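Long-range contact in Thiol:disulfide interchange protein, thioredoxin family protein (Chlorobaculum tepidum, PDB 3OR5), which probably acts as a thioredoxin-fold oxidoreductase in thiol:disulfide exchange, consistent with a role in cytochrome c-type biogenesis: residues Pro11-Asp23 / Val95-Tyr109. Sequence-based numbering, arbitrary orientation.
Sequences PTPAPSFSGVTVD and VMMATPELIRAFNGY
F17, F106 and P15 form the tight middle of this contact. F106 drives its edge at the face of F17 in a T-shaped stack, centroids 5.3 Å apart and planes at 82°, while P15 CG sits over a face of F106, 3.8 Å from the ring centroid, as a CH-pi contact. With CG between the backbone N and the carbonyl carbon (chi1 57°), the F17 ring turns so that F106 lies over one face and M96 CE at its edge; L102 CD2 packs 3.8 Å from F17 CB. The selenium of selenomethionine M96 lies against the backbone of G19, whose lack of a side chain leaves room for it.

Beyond T21, V22 N makes a nearly straight bond to V95 O (2.8 Å), and water 2 joins V20 O to M97 N. The other end is more open to solvent: Y109 OH donates to P13 O over 3.1 Å, in the carbonyl plane, and touches P15 CD at 3.2 Å, while T12 CG2 meets Y109 CE1 obliquely. On the solvent side, water 1 accepts from S18 N and donates weakly to E101 OE1.

Strand 18-20, paired with 26-28, crosses edge strand 95-97 of the thioredoxin-fold sheet at 85°. F17 and F106 both rest on V39 of the central strand 36-42, and V22 reaches helix 79-89.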
loop_
_atom_site.group_PDB
_atom_site.type_symbol
_atom_site.label_atom_id
_atom_site.label_comp_id
_atom_site.label_asym_id
_atom_site.label_seq_id
_atom_site.Cartn_x
_atom_site.Cartn_y
_atom_site.Cartn_z
ATOM N N PRO A 11 6.461 -7.780 -18.441
ATOM C CA PRO A 11 6.278 -7.372 -17.033
ATOM C C PRO A 11 5.952 -5.876 -16.884
ATOM O O PRO A 11 6.147 -5.069 -17.794
ATOM C CB PRO A 11 7.624 -7.698 -16.401
ATOM C CG PRO A 11 8.571 -8.094 -17.532
ATOM C CD PRO A 11 7.883 -7.714 -18.831
ATOM N N THR A 12 5.496 -5.509 -15.700
ATOM C CA THR A 12 4.998 -4.172 -15.431
ATOM C C THR A 12 5.805 -3.707 -14.201
ATOM O O THR A 12 5.293 -3.760 -13.108
ATOM C CB THR A 12 3.487 -4.302 -15.077
ATOM O OG1 THR A 12 2.776 -4.831 -16.223
ATOM C CG2 THR A 12 2.857 -2.981 -14.671
ATOM N N PRO A 13 7.035 -3.193 -14.395
ATOM C CA PRO A 13 7.966 -2.857 -13.309
ATOM C C PRO A 13 7.303 -1.838 -12.383
ATOM O O PRO A 13 6.553 -0.940 -12.822
ATOM C CB PRO A 13 9.164 -2.216 -14.051
ATOM C CG PRO A 13 8.984 -2.739 -15.482
ATOM C CD PRO A 13 7.544 -2.721 -15.701
ATOM N N ALA A 14 7.498 -2.031 -11.075
ATOM C CA ALA A 14 6.958 -1.077 -10.122
ATOM C C ALA A 14 7.710 0.244 -10.230
ATOM O O ALA A 14 8.874 0.257 -10.609
ATOM C CB ALA A 14 7.144 -1.632 -8.735
ATOM N N PRO A 15 7.063 1.325 -9.856
ATOM C CA PRO A 15 7.755 2.620 -9.893
ATOM C C PRO A 15 8.679 2.843 -8.700
ATOM O O PRO A 15 8.578 2.172 -7.685
ATOM C CB PRO A 15 6.619 3.633 -9.794
ATOM C CG PRO A 15 5.483 2.892 -9.125
ATOM C CD PRO A 15 5.699 1.435 -9.302
ATOM N N SER A 16 9.604 3.778 -8.841
ATOM C CA SER A 16 10.445 4.199 -7.721
ATOM C C SER A 16 9.725 5.325 -7.049
ATOM O O SER A 16 9.159 6.193 -7.700
ATOM C CB SER A 16 11.772 4.771 -8.259
ATOM O OG SER A 16 12.653 3.701 -8.580
ATOM N N PHE A 17 9.743 5.301 -5.719
ATOM C CA PHE A 17 9.163 6.402 -5.003
ATOM C C PHE A 17 9.748 6.438 -3.563
ATOM O O PHE A 17 10.226 5.468 -3.046
ATOM C CB PHE A 17 7.613 6.246 -4.913
ATOM C CG PHE A 17 7.119 4.962 -4.272
ATOM C CD1 PHE A 17 6.507 5.043 -3.040
ATOM C CD2 PHE A 17 7.170 3.725 -4.887
ATOM C CE1 PHE A 17 5.974 3.915 -2.427
ATOM C CE2 PHE A 17 6.679 2.567 -4.271
ATOM C CZ PHE A 17 6.104 2.668 -3.007
ATOM N N SER A 18 9.653 7.618 -2.960
ATOM C CA SER A 18 10.332 7.843 -1.689
ATOM C C SER A 18 9.721 9.011 -0.998
ATOM O O SER A 18 8.962 9.783 -1.606
ATOM C CB SER A 18 11.871 8.100 -1.863
ATOM O OG SER A 18 12.144 9.237 -2.635
ATOM N N GLY A 19 10.024 9.148 0.291
ATOM C CA GLY A 19 9.568 10.380 0.973
ATOM C C GLY A 19 9.752 10.302 2.471
ATOM O O GLY A 19 10.534 9.502 2.954
ATOM N N VAL A 20 8.992 11.137 3.208
ATOM C CA VAL A 20 9.080 11.170 4.673
ATOM C C VAL A 20 7.684 10.742 5.118
ATOM O O VAL A 20 6.695 11.191 4.513
ATOM C CB VAL A 20 9.330 12.587 5.187
ATOM C CG1 VAL A 20 9.269 12.561 6.711
ATOM C CG2 VAL A 20 10.800 13.006 4.788
ATOM N N THR A 21 7.650 9.858 6.087
ATOM C CA THR A 21 6.361 9.346 6.553
ATOM C C THR A 21 5.689 10.341 7.495
ATOM O O THR A 21 6.302 11.283 8.029
ATOM C CB THR A 21 6.486 8.030 7.308
ATOM O OG1 THR A 21 7.238 8.306 8.492
ATOM C CG2 THR A 21 7.198 6.915 6.415
ATOM N N VAL A 22 4.366 10.153 7.695
ATOM C CA VAL A 22 3.562 11.031 8.592
ATOM C C VAL A 22 4.166 11.075 9.991
ATOM O O VAL A 22 4.123 12.150 10.640
ATOM C CB VAL A 22 2.188 10.448 8.601
ATOM C CG1 VAL A 22 1.355 11.092 9.724
ATOM C CG2 VAL A 22 1.545 10.705 7.163
ATOM N N ASP A 23 4.751 9.973 10.430
ATOM C CA ASP A 23 5.417 9.907 11.777
ATOM C C ASP A 23 6.863 10.198 11.720
ATOM O O ASP A 23 7.554 9.894 12.680
ATOM C CB ASP A 23 5.126 8.621 12.566
ATOM C CG ASP A 23 5.523 7.395 11.822
ATOM O OD1 ASP A 23 5.742 7.451 10.563
ATOM O OD2 ASP A 23 5.561 6.322 12.498
ATOM N N VAL A 95 3.614 5.002 6.293
ATOM C CA VAL A 95 2.531 5.798 5.687
ATOM C C VAL A 95 2.959 7.189 5.383
ATOM O O VAL A 95 3.562 7.858 6.243
ATOM C CB VAL A 95 1.426 5.901 6.768
ATOM C CG1 VAL A 95 0.253 6.908 6.284
ATOM C CG2 VAL A 95 0.730 4.538 7.147
HETATM N N MSE A 96 2.699 7.635 4.151
HETATM C CA MSE A 96 3.108 8.985 3.663
HETATM C C MSE A 96 1.857 9.763 3.299
HETATM O O MSE A 96 0.867 9.160 2.761
HETATM C CB MSE A 96 4.055 8.931 2.430
HETATM C CG MSE A 96 5.325 8.373 2.885
HETATM SE SE MSE A 96 6.459 8.144 1.238
HETATM C CE MSE A 96 5.538 6.597 0.564
HETATM N N MSE A 97 1.888 11.064 3.513
HETATM C CA MSE A 97 0.833 11.919 2.865
HETATM C C MSE A 97 0.998 11.914 1.366
HETATM O O MSE A 97 2.130 12.015 0.847
HETATM C CB MSE A 97 0.956 13.379 3.315
HETATM C CG MSE A 97 0.923 13.517 4.866
HETATM SE SE MSE A 97 -0.884 13.019 5.610
HETATM C CE MSE A 97 -1.974 14.399 4.731
ATOM N N ALA A 98 -0.127 11.837 0.625
ATOM C CA ALA A 98 0.033 11.838 -0.820
ATOM C C ALA A 98 0.632 13.155 -1.301
ATOM O O ALA A 98 0.409 14.263 -0.699
ATOM C CB ALA A 98 -1.354 11.705 -1.469
ATOM N N THR A 99 1.391 13.022 -2.370
ATOM C CA THR A 99 1.883 14.167 -3.122
ATOM C C THR A 99 1.474 13.920 -4.592
ATOM O O THR A 99 1.126 12.799 -4.978
ATOM C CB THR A 99 3.381 14.231 -3.123
ATOM O OG1 THR A 99 3.961 13.093 -3.769
ATOM C CG2 THR A 99 4.025 14.337 -1.695
ATOM N N PRO A 100 1.441 14.975 -5.411
ATOM C CA PRO A 100 1.070 14.672 -6.802
ATOM C C PRO A 100 1.977 13.685 -7.457
ATOM O O PRO A 100 1.481 12.863 -8.276
ATOM C CB PRO A 100 1.170 16.049 -7.518
ATOM C CG PRO A 100 0.966 17.035 -6.423
ATOM C CD PRO A 100 1.578 16.419 -5.131
ATOM N N GLU A 101 3.261 13.694 -7.090
ATOM C CA GLU A 101 4.208 12.759 -7.632
ATOM C C GLU A 101 3.906 11.287 -7.241
ATOM O O GLU A 101 4.059 10.364 -8.035
ATOM C CB GLU A 101 5.600 13.112 -7.110
ATOM C CG GLU A 101 6.694 12.181 -7.500
ATOM C CD GLU A 101 8.047 12.712 -6.970
ATOM O OE1 GLU A 101 8.185 12.893 -5.718
ATOM O OE2 GLU A 101 8.965 12.964 -7.789
ATOM N N LEU A 102 3.473 11.099 -5.994
ATOM C CA LEU A 102 3.197 9.733 -5.522
ATOM C C LEU A 102 1.972 9.254 -6.254
ATOM O O LEU A 102 1.929 8.074 -6.622
ATOM C CB LEU A 102 2.965 9.712 -4.008
ATOM C CG LEU A 102 4.204 9.896 -3.106
ATOM C CD1 LEU A 102 3.847 9.977 -1.593
ATOM C CD2 LEU A 102 5.244 8.722 -3.333
ATOM N N ILE A 103 0.987 10.119 -6.474
ATOM C CA ILE A 103 -0.245 9.705 -7.164
ATOM C C ILE A 103 0.087 9.387 -8.616
ATOM O O ILE A 103 -0.267 8.343 -9.094
ATOM C CB ILE A 103 -1.401 10.716 -7.039
ATOM C CG1 ILE A 103 -1.858 10.698 -5.581
ATOM C CG2 ILE A 103 -2.521 10.362 -8.064
ATOM C CD1 ILE A 103 -2.788 11.869 -5.255
ATOM N N ARG A 104 0.914 10.225 -9.230
ATOM C CA ARG A 104 1.221 9.995 -10.673
ATOM C C ARG A 104 2.083 8.734 -10.826
ATOM O O ARG A 104 2.025 8.102 -11.894
ATOM C CB ARG A 104 1.976 11.197 -11.248
ATOM C CG ARG A 104 1.167 12.440 -11.476
ATOM C CD ARG A 104 2.000 13.379 -12.407
ATOM N NE ARG A 104 3.056 14.048 -11.653
ATOM C CZ ARG A 104 2.857 15.196 -11.009
ATOM N NH1 ARG A 104 1.648 15.753 -11.031
ATOM N NH2 ARG A 104 3.847 15.748 -10.310
ATOM N N ALA A 105 2.865 8.344 -9.818
ATOM C CA ALA A 105 3.652 7.107 -9.865
ATOM C C ALA A 105 2.815 5.826 -10.122
ATOM O O ALA A 105 3.304 4.901 -10.776
ATOM C CB ALA A 105 4.528 6.913 -8.643
ATOM N N PHE A 106 1.592 5.807 -9.586
ATOM C CA PHE A 106 0.659 4.685 -9.681
ATOM C C PHE A 106 -0.561 4.861 -10.588
ATOM O O PHE A 106 -1.203 3.889 -10.953
ATOM C CB PHE A 106 0.220 4.271 -8.272
ATOM C CG PHE A 106 1.317 3.668 -7.530
ATOM C CD1 PHE A 106 1.605 2.342 -7.657
ATOM C CD2 PHE A 106 2.168 4.513 -6.757
ATOM C CE1 PHE A 106 2.695 1.772 -6.970
ATOM C CE2 PHE A 106 3.230 3.945 -6.096
ATOM C CZ PHE A 106 3.474 2.621 -6.161
ATOM N N ASN A 107 -0.887 6.110 -10.938
ATOM C CA ASN A 107 -2.052 6.414 -11.749
ATOM C C ASN A 107 -2.085 5.636 -13.051
ATOM O O ASN A 107 -3.215 5.310 -13.517
ATOM C CB ASN A 107 -1.938 7.906 -12.203
ATOM C CG ASN A 107 -2.869 8.759 -11.524
ATOM O OD1 ASN A 107 -3.787 8.321 -10.810
ATOM N ND2 ASN A 107 -2.640 10.061 -11.718
ATOM N N GLY A 108 -0.918 5.424 -13.637
ATOM C CA GLY A 108 -0.828 4.776 -14.950
ATOM C C GLY A 108 -1.290 3.337 -14.994
ATOM O O GLY A 108 -1.515 2.769 -16.090
ATOM N N TYR A 109 -1.379 2.692 -13.819
ATOM C CA TYR A 109 -1.766 1.253 -13.788
ATOM C C TYR A 109 -3.258 1.012 -13.789
ATOM O O TYR A 109 -3.708 -0.144 -13.846
ATOM C CB TYR A 109 -1.131 0.547 -12.560
ATOM C CG TYR A 109 0.369 0.679 -12.511
ATOM C CD1 TYR A 109 1.229 0.045 -13.431
ATOM C CD2 TYR A 109 0.941 1.404 -11.502
ATOM C CE1 TYR A 109 2.643 0.228 -13.334
ATOM C CE2 TYR A 109 2.318 1.588 -11.429
ATOM C CZ TYR A 109 3.138 1.008 -12.335
ATOM O OH TYR A 109 4.497 1.232 -12.215
HETATM O O HOH W 1 8.760 9.723 -5.025
HETATM O O HOH W 2 4.233 12.286 4.677
HETATM O O HOH W 3 5.311 5.291 8.934
#